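Local coordinates for DUF1460 domain-containing protein (Legionella pneumophila subsp. pneumophila, PDB 2IM9) that is of unknown function but resembles N-acetylmuramoyl-L-alanine amidases and may therefore cleave bacterial cell-wall peptidoglycan, at residues A[132-135]-A[140-143]; A[98-103]-A[119-124]; A[215-220]-A[263-268]. All coordinates share one frame; numbering follows the deposited sequence.

Following the chain from the N terminus, interaction 2 comes first. It closes a helical hairpin, with 15 residues between its segments, and pairs helix 95-107 with helix 111-122. Interaction 1 follows and is the tightest closure, with four intervening residues; it folds the loop before helix 137-147 back onto that helix. Interaction 3 spans 42 residues and brings side chains of strand 214-223 against those of strand 264-275, which is not its sheet partner. The three run in series, so none nests or crosses. Interactions 1 and 2 touch directly: Asn134 N lies 2.7 Å from Arg122 O. Helix 137-147 also meets interaction 3, since Ser138 OG bonds to Asp265 OD2. It thus links the helices to the sheet.

Interaction 1: A[132-135]-A[140-143]; sequences NRNH and DWNN
Asp140 OD2 accepts two hydrogen bonds. Water 1 donates to it at 2.7 Å, and the backbone N of Phe136 donates to it as well. The same water also donates to Arg133 O at 2.9 Å, so it bridges the loop to the helix. No direct hydrogen bond joins the segments 132-135 and 140-143. His135 N comes within 3.4 Å of Asp140 OD2, but the angle is poor. That N instead bonds weakly back to Arg133 O, in an inverse gamma turn centred on Asn134.

Asn134 makes the main packing. Its side chain and that of Asp140 cross obliquely, with the amide and carboxylate planes 30° apart. Asn134 OD1 touches Asp140 CB at 3.6 Å. With CG beside the backbone N (chi1 -73°), the amide keeps ND2 on Thr121 O, at the end of helix 111-122. Asn134 CB meets the edge of the Trp141 ring at CD1, 4.1 Å away. The indole NE1 is bonded to Asn100.

Asp140 OD1 forms a salt bridge with Lys176. The buried carboxylate therefore has partners on both oxygens, and the nearby lysine would probably help to keep it ionised.

Interaction 2: A[98-103]-A[119-124]; sequences YVNTVL and KHTRYK
Asn100 and Thr121 run past each other in opposite directions where helix 95-107 faces the end of helix 111-122. The amide oxygen of Asn100 lies against a methyl group: OD1 to Thr121 CG2 is 3.3 Å. Thr121 OG1 bonds back to Cys117 O within its own helix, and CG2, anti to the backbone N, lies on the Asn100 side.

Arg122 meets Asn100 differently. The two side chains cross at about a right angle, and the amide and guanidinium planes are 64° apart. The aliphatic part of the arginine comes close, with Arg122 CG 4.0 Å from Asn100 ND2. The chain then bends at chi3 (72°), and NE turns toward water 2. This water accepts from Asn100 ND2 at 2.9 Å and from Arg122 NE at 3.1 Å. Further out, Arg122 NH1 donates to Gly75 O.

The contact is buried packing within the hairpin of consecutive helices 95-107 and 111-122. The Asn100 amide is gripped at both ends. Its oxygen receives the indole N-H of Trp141, and its nitrogen gives to the water. These bonds fix which way the amide is turned. The buried Asn100 amide is thus satisfied by a third helix, 137-147, and by a water shared with Arg122.

Interaction 3: A[215-220]-A[263-268]; sequences SLSNVP and ELDISH
One hydrogen bond carries the polar side of this contact. Ser217 OG donates to Asp265 OD2 at 2.6 Å. It arrives on the anti side of the carboxylate oxygen, 20° out of its plane. The serine hydroxyl stands between the backbone N and the carbonyl carbon (chi1 70°), which points it at the aspartate. Two further groups complete the small network. Ser138 OG also bonds to Asp265 OD2, while the backbone N of Ala172 bonds to Ser217 OG. Strand 168-175 and the start of helix 137-147 thus each give one bond to the pair.

Van der Waals contacts lie alongside. Val219 crosses Asp265 at about a right angle, and its CG2 methyl is 3.6 Å from the carboxylate oxygen Asp265 OD2. The apolar pair is looser: the other valine methyl, CG1, faces Ile266 CD1 at 4.5 Å.

No backbone hydrogen bonds join the two segments. Strand 214-223 pairs with 168-175 and 311-317, and strand 264-275 with 246-254 and 278-285. Both belong to one antiparallel sheet that is curled or branched, where side chains can meet without strand pairing. The sheet packs on helices in a domain whose sequence family is related to the papain-like (clan CA) peptidases, consistent with an amidase-like fold.

Interaction 1: A[132-135]-A[140-143]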
loop_
_atom_site.group_PDB
_atom_site.type_symbol
_atom_site.label_atom_id
_atom_site.label_comp_id
_atom_site.label_asym_id
_atom_site.label_seq_id
_atom_site.Cartn_x
_atom_site.Cartn_y
_atom_site.Cartn_z
ATOM N N ASN A 132 9.256 -7.294 -10.893
ATOM C CA ASN A 132 9.145 -5.831 -10.933
ATOM C C ASN A 132 8.021 -5.298 -10.039
ATOM O O ASN A 132 7.927 -4.099 -9.791
ATOM C CB ASN A 132 8.924 -5.334 -12.367
ATOM C CG ASN A 132 10.194 -5.280 -13.188
ATOM O OD1 ASN A 132 11.306 -5.405 -12.667
ATOM N ND2 ASN A 132 10.032 -5.090 -14.495
ATOM N N ARG A 133 7.131 -6.164 -9.580
ATOM C CA ARG A 133 6.062 -5.695 -8.706
ATOM C C ARG A 133 6.671 -5.030 -7.473
ATOM O O ARG A 133 7.688 -5.480 -6.946
ATOM C CB ARG A 133 5.145 -6.850 -8.292
ATOM C CG ARG A 133 3.721 -6.348 -7.929
ATOM C CD ARG A 133 2.920 -7.378 -7.139
ATOM N NE ARG A 133 2.614 -8.588 -7.909
ATOM C CZ ARG A 133 2.069 -9.690 -7.393
ATOM N NH1 ARG A 133 1.753 -9.728 -6.090
ATOM N NH2 ARG A 133 1.831 -10.754 -8.171
ATOM N N ASN A 134 6.060 -3.937 -7.023
ATOM C CA ASN A 134 6.558 -3.241 -5.836
ATOM C C ASN A 134 6.161 -3.962 -4.548
ATOM O O ASN A 134 5.376 -3.447 -3.755
ATOM C CB ASN A 134 6.060 -1.803 -5.840
ATOM C CG ASN A 134 6.767 -0.959 -6.851
ATOM O OD1 ASN A 134 7.965 -1.139 -7.089
ATOM N ND2 ASN A 134 6.040 0.005 -7.452
ATOM N N HIS A 135 6.723 -5.144 -4.338
ATOM C CA HIS A 135 6.352 -5.995 -3.198
ATOM C C HIS A 135 6.576 -5.379 -1.821
ATOM O O HIS A 135 5.762 -5.565 -0.911
ATOM C CB HIS A 135 7.110 -7.327 -3.249
ATOM C CG HIS A 135 6.742 -8.181 -4.415
ATOM N ND1 HIS A 135 5.543 -8.862 -4.492
ATOM C CD2 HIS A 135 7.421 -8.473 -5.547
ATOM C CE1 HIS A 135 5.498 -9.522 -5.639
ATOM N NE2 HIS A 135 6.631 -9.311 -6.290
ATOM N N ASP A 140 10.680 -0.699 -2.243
ATOM C CA ASP A 140 10.094 -0.680 -3.585
ATOM C C ASP A 140 9.076 0.453 -3.729
ATOM O O ASP A 140 9.293 1.408 -4.469
ATOM C CB ASP A 140 9.398 -2.000 -3.915
ATOM C CG ASP A 140 10.344 -3.178 -3.989
ATOM O OD1 ASP A 140 11.506 -3.024 -4.427
ATOM O OD2 ASP A 140 9.887 -4.280 -3.642
ATOM N N TRP A 141 7.950 0.338 -3.029
ATOM C CA TRP A 141 6.798 1.197 -3.315
ATOM C C TRP A 141 7.053 2.643 -2.934
ATOM O O TRP A 141 6.909 3.549 -3.785
ATOM C CB TRP A 141 5.545 0.672 -2.597
ATOM C CG TRP A 141 4.242 1.279 -3.069
ATOM C CD1 TRP A 141 3.537 0.939 -4.197
ATOM C CD2 TRP A 141 3.456 2.273 -2.392
ATOM N NE1 TRP A 141 2.386 1.690 -4.285
ATOM C CE2 TRP A 141 2.311 2.522 -3.195
ATOM C CE3 TRP A 141 3.623 2.995 -1.210
ATOM C CZ2 TRP A 141 1.327 3.449 -2.835
ATOM C CZ3 TRP A 141 2.645 3.925 -0.844
ATOM C CH2 TRP A 141 1.501 4.137 -1.656
ATOM N N ASN A 142 7.400 2.885 -1.666
ATOM C CA ASN A 142 7.733 4.254 -1.254
ATOM C C ASN A 142 8.857 4.814 -2.136
ATOM O O ASN A 142 8.751 5.925 -2.665
ATOM C CB ASN A 142 8.203 4.294 0.199
ATOM C CG ASN A 142 7.078 4.139 1.201
ATOM O OD1 ASN A 142 5.896 4.085 0.851
ATOM N ND2 ASN A 142 7.446 4.099 2.474
ATOM N N ASN A 143 9.934 4.050 -2.285
ATOM C CA ASN A 143 11.112 4.537 -3.011
ATOM C C ASN A 143 10.785 4.957 -4.447
ATOM O O ASN A 143 11.048 6.102 -4.854
ATOM C CB ASN A 143 12.204 3.463 -2.985
ATOM C CG ASN A 143 13.409 3.844 -3.806
ATOM O OD1 ASN A 143 14.102 4.803 -3.492
ATOM N ND2 ASN A 143 13.646 3.102 -4.886
HETATM O O HOH W 1 10.076 -6.241 -5.475
#

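Interaction 2: A[98-103]-A[119-124]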
loop_
_atom_site.group_PDB
_atom_site.type_symbol
_atom_site.label_atom_id
_atom_site.label_comp_id
_atom_site.label_asym_id
_atom_site.label_seq_id
_atom_site.Cartn_x
_atom_site.Cartn_y
_atom_site.Cartn_z
ATOM N N TYR A 98 -5.797 -1.829 -2.068
ATOM C CA TYR A 98 -6.733 -0.740 -1.830
ATOM C C TYR A 98 -6.070 0.610 -2.073
ATOM O O TYR A 98 -6.583 1.449 -2.804
ATOM C CB TYR A 98 -7.295 -0.832 -0.413
ATOM C CG TYR A 98 -8.284 0.241 -0.062
ATOM C CD1 TYR A 98 -9.474 0.394 -0.782
ATOM C CD2 TYR A 98 -8.060 1.089 1.034
ATOM C CE1 TYR A 98 -10.394 1.394 -0.436
ATOM C CE2 TYR A 98 -8.962 2.083 1.371
ATOM C CZ TYR A 98 -10.129 2.217 0.648
ATOM O OH TYR A 98 -11.020 3.194 1.007
ATOM N N VAL A 99 -4.914 0.826 -1.452
ATOM C CA VAL A 99 -4.244 2.116 -1.594
ATOM C C VAL A 99 -3.838 2.345 -3.057
ATOM O O VAL A 99 -4.062 3.432 -3.607
ATOM C CB VAL A 99 -3.071 2.205 -0.599
ATOM C CG1 VAL A 99 -2.141 3.369 -0.929
ATOM C CG2 VAL A 99 -3.620 2.371 0.816
ATOM N N ASN A 100 -3.274 1.316 -3.688
ATOM C CA ASN A 100 -2.860 1.426 -5.090
ATOM C C ASN A 100 -4.030 1.735 -6.022
ATOM O O ASN A 100 -3.916 2.560 -6.941
ATOM C CB ASN A 100 -2.214 0.117 -5.541
ATOM C CG ASN A 100 -0.740 0.047 -5.187
ATOM O OD1 ASN A 100 -0.052 1.058 -5.182
ATOM N ND2 ASN A 100 -0.250 -1.159 -4.911
ATOM N N THR A 101 -5.143 1.059 -5.793
ATOM C CA THR A 101 -6.312 1.245 -6.657
ATOM C C THR A 101 -6.892 2.652 -6.464
ATOM O O THR A 101 -7.133 3.369 -7.441
ATOM C CB THR A 101 -7.372 0.187 -6.400
ATOM O OG1 THR A 101 -6.797 -1.099 -6.667
ATOM C CG2 THR A 101 -8.557 0.416 -7.319
ATOM N N VAL A 102 -7.067 3.065 -5.212
ATOM C CA VAL A 102 -7.621 4.399 -4.940
ATOM C C VAL A 102 -6.733 5.510 -5.526
ATOM O O VAL A 102 -7.234 6.407 -6.218
ATOM C CB VAL A 102 -7.864 4.637 -3.434
ATOM C CG1 VAL A 102 -8.203 6.123 -3.188
ATOM C CG2 VAL A 102 -8.991 3.722 -2.940
ATOM N N LEU A 103 -5.426 5.442 -5.257
ATOM C CA LEU A 103 -4.497 6.446 -5.775
ATOM C C LEU A 103 -4.533 6.528 -7.294
ATOM O O LEU A 103 -4.602 7.626 -7.853
ATOM C CB LEU A 103 -3.066 6.178 -5.301
ATOM C CG LEU A 103 -2.814 6.462 -3.821
ATOM C CD1 LEU A 103 -1.368 6.078 -3.472
ATOM C CD2 LEU A 103 -3.126 7.922 -3.466
ATOM N N LYS A 119 -0.548 0.550 -13.498
ATOM C CA LYS A 119 0.641 -0.199 -13.943
ATOM C C LYS A 119 1.916 0.482 -13.418
ATOM O O LYS A 119 2.798 -0.183 -12.869
ATOM C CB LYS A 119 0.667 -0.362 -15.470
ATOM C CG LYS A 119 1.748 -1.322 -15.960
ATOM C CD LYS A 119 1.636 -1.589 -17.478
ATOM C CE LYS A 119 1.917 -0.361 -18.313
ATOM N NZ LYS A 119 1.601 -0.632 -19.765
ATOM N N HIS A 120 1.996 1.809 -13.542
ATOM C CA HIS A 120 3.187 2.521 -13.091
ATOM C C HIS A 120 3.316 2.693 -11.582
ATOM O O HIS A 120 4.386 3.029 -11.110
ATOM C CB HIS A 120 3.319 3.873 -13.805
ATOM C CG HIS A 120 3.850 3.743 -15.191
ATOM N ND1 HIS A 120 3.041 3.476 -16.274
ATOM C CD2 HIS A 120 5.115 3.794 -15.666
ATOM C CE1 HIS A 120 3.786 3.395 -17.365
ATOM N NE2 HIS A 120 5.046 3.589 -17.022
ATOM N N THR A 121 2.244 2.458 -10.831
ATOM C CA THR A 121 2.296 2.545 -9.375
ATOM C C THR A 121 2.639 1.174 -8.772
ATOM O O THR A 121 3.346 1.102 -7.753
ATOM C CB THR A 121 0.946 3.072 -8.787
ATOM O OG1 THR A 121 0.624 4.337 -9.384
ATOM C CG2 THR A 121 1.058 3.293 -7.295
ATOM N N ARG A 122 2.147 0.110 -9.416
ATOM C CA ARG A 122 2.305 -1.260 -8.917
ATOM C C ARG A 122 3.638 -1.875 -9.275
ATOM O O ARG A 122 4.121 -2.739 -8.542
ATOM C CB ARG A 122 1.211 -2.181 -9.464
ATOM C CG ARG A 122 -0.152 -1.968 -8.855
ATOM C CD ARG A 122 -1.075 -3.112 -9.344
ATOM N NE ARG A 122 -0.717 -4.379 -8.702
ATOM C CZ ARG A 122 -0.711 -5.560 -9.317
ATOM N NH1 ARG A 122 -1.032 -5.643 -10.615
ATOM N NH2 ARG A 122 -0.373 -6.660 -8.637
ATOM N N TYR A 123 4.220 -1.434 -10.395
ATOM C CA TYR A 123 5.442 -2.032 -10.942
ATOM C C TYR A 123 6.517 -0.988 -11.168
ATOM O O TYR A 123 6.237 0.109 -11.617
ATOM C CB TYR A 123 5.169 -2.712 -12.284
ATOM C CG TYR A 123 4.157 -3.825 -12.191
ATOM C CD1 TYR A 123 4.546 -5.125 -11.857
ATOM C CD2 TYR A 123 2.814 -3.577 -12.437
ATOM C CE1 TYR A 123 3.601 -6.157 -11.758
ATOM C CE2 TYR A 123 1.864 -4.582 -12.345
ATOM C CZ TYR A 123 2.262 -5.861 -11.995
ATOM O OH TYR A 123 1.310 -6.842 -11.925
ATOM N N LYS A 124 7.756 -1.362 -10.898
ATOM C CA LYS A 124 8.904 -0.518 -11.232
ATOM C C LYS A 124 8.915 -0.168 -12.730
ATOM O O LYS A 124 8.919 -1.062 -13.585
ATOM C CB LYS A 124 10.195 -1.235 -10.832
ATOM C CG LYS A 124 11.441 -0.407 -11.003
ATOM C CD LYS A 124 12.687 -1.255 -10.864
ATOM C CE LYS A 124 13.933 -0.460 -11.261
ATOM N NZ LYS A 124 15.180 -1.258 -10.994
HETATM O O HOH W 2 -0.874 -3.947 -5.626
#

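Interaction 3: A[215-220]-A[263-268]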
loop_
_atom_site.group_PDB
_atom_site.type_symbol
_atom_site.label_atom_id
_atom_site.label_comp_id
_atom_site.label_asym_id
_atom_site.label_seq_id
_atom_site.Cartn_x
_atom_site.Cartn_y
_atom_site.Cartn_z
ATOM N N SER A 215 18.608 -4.342 0.324
ATOM C CA SER A 215 18.482 -2.912 0.581
ATOM C C SER A 215 18.137 -2.677 2.026
ATOM O O SER A 215 17.216 -3.314 2.557
ATOM C CB SER A 215 17.361 -2.309 -0.265
ATOM O OG SER A 215 17.500 -2.634 -1.633
ATOM N N LEU A 216 18.851 -1.743 2.654
ATOM C CA LEU A 216 18.532 -1.367 4.020
ATOM C C LEU A 216 17.545 -0.212 3.957
ATOM O O LEU A 216 17.850 0.832 3.376
ATOM C CB LEU A 216 19.797 -0.924 4.765
ATOM C CG LEU A 216 19.654 -0.564 6.252
ATOM C CD1 LEU A 216 19.346 -1.773 7.144
ATOM C CD2 LEU A 216 20.959 0.144 6.692
ATOM N N SER A 217 16.363 -0.379 4.542
ATOM C CA SER A 217 15.386 0.690 4.463
ATOM C C SER A 217 15.763 1.837 5.402
ATOM O O SER A 217 16.600 1.678 6.307
ATOM C CB SER A 217 13.982 0.169 4.768
ATOM O OG SER A 217 13.859 -0.169 6.132
ATOM N N ASN A 218 15.145 2.996 5.180
ATOM C CA ASN A 218 15.321 4.147 6.071
ATOM C C ASN A 218 13.967 4.865 6.124
ATOM O O ASN A 218 13.657 5.757 5.304
ATOM C CB ASN A 218 16.441 5.078 5.587
ATOM C CG ASN A 218 17.059 5.905 6.723
ATOM O OD1 ASN A 218 17.132 5.452 7.875
ATOM N ND2 ASN A 218 17.556 7.091 6.390
ATOM N N VAL A 219 13.142 4.436 7.069
ATOM C CA VAL A 219 11.737 4.830 7.067
ATOM C C VAL A 219 11.461 5.740 8.251
ATOM O O VAL A 219 11.458 5.272 9.398
ATOM C CB VAL A 219 10.809 3.606 7.178
ATOM C CG1 VAL A 219 9.330 4.062 7.169
ATOM C CG2 VAL A 219 11.097 2.598 6.023
ATOM N N PRO A 220 11.188 7.034 7.981
ATOM C CA PRO A 220 10.841 7.893 9.116
ATOM C C PRO A 220 9.546 7.437 9.775
ATOM O O PRO A 220 8.634 6.938 9.087
ATOM C CB PRO A 220 10.655 9.272 8.468
ATOM C CG PRO A 220 11.472 9.197 7.199
ATOM C CD PRO A 220 11.213 7.796 6.715
ATOM N N GLU A 263 14.032 -9.597 7.279
ATOM C CA GLU A 263 13.501 -8.554 8.163
ATOM C C GLU A 263 12.490 -7.738 7.391
ATOM O O GLU A 263 12.550 -7.666 6.154
ATOM C CB GLU A 263 14.614 -7.611 8.617
ATOM C CG GLU A 263 15.668 -8.269 9.453
ATOM C CD GLU A 263 16.688 -7.269 9.976
ATOM O OE1 GLU A 263 16.657 -6.063 9.576
ATOM O OE2 GLU A 263 17.523 -7.706 10.811
ATOM N N LEU A 264 11.573 -7.109 8.116
ATOM C CA LEU A 264 10.594 -6.241 7.492
ATOM C C LEU A 264 10.346 -5.005 8.354
ATOM O O LEU A 264 10.698 -4.981 9.552
ATOM C CB LEU A 264 9.287 -7.008 7.264
ATOM C CG LEU A 264 8.280 -6.429 6.256
ATOM C CD1 LEU A 264 8.923 -6.078 4.889
ATOM C CD2 LEU A 264 7.156 -7.437 6.083
ATOM N N ASP A 265 9.763 -3.974 7.755
ATOM C CA ASP A 265 9.616 -2.688 8.443
ATOM C C ASP A 265 8.189 -2.127 8.502
ATOM O O ASP A 265 7.893 -1.293 9.363
ATOM C CB ASP A 265 10.537 -1.634 7.801
ATOM C CG ASP A 265 10.525 -1.681 6.258
ATOM O OD1 ASP A 265 9.666 -2.389 5.663
ATOM O OD2 ASP A 265 11.399 -1.014 5.649
ATOM N N ILE A 266 7.338 -2.532 7.561
ATOM C CA ILE A 266 5.992 -1.952 7.404
ATOM C C ILE A 266 4.950 -3.073 7.303
ATOM O O ILE A 266 5.098 -3.986 6.475
ATOM C CB ILE A 266 5.912 -1.022 6.160
ATOM C CG1 ILE A 266 6.964 0.102 6.247
ATOM C CG2 ILE A 266 4.478 -0.489 5.971
ATOM C CD1 ILE A 266 6.996 0.944 4.993
ATOM N N SER A 267 3.899 -3.003 8.125
ATOM C CA SER A 267 2.982 -4.145 8.290
ATOM C C SER A 267 1.584 -3.877 7.736
ATOM O O SER A 267 0.801 -4.823 7.501
ATOM C CB SER A 267 2.879 -4.523 9.773
ATOM O OG SER A 267 2.523 -3.394 10.562
ATOM N N HIS A 268 1.268 -2.605 7.500
ATOM C CA HIS A 268 -0.074 -2.208 7.077
ATOM C C HIS A 268 -0.081 -0.760 6.590
ATOM O O HIS A 268 0.840 0.017 6.877
ATOM C CB HIS A 268 -1.060 -2.365 8.258
ATOM C CG HIS A 268 -2.500 -2.287 7.867
ATOM N ND1 HIS A 268 -3.424 -1.535 8.564
ATOM C CD2 HIS A 268 -3.182 -2.884 6.862
ATOM C CE1 HIS A 268 -4.613 -1.657 7.990
ATOM N NE2 HIS A 268 -4.493 -2.475 6.959
#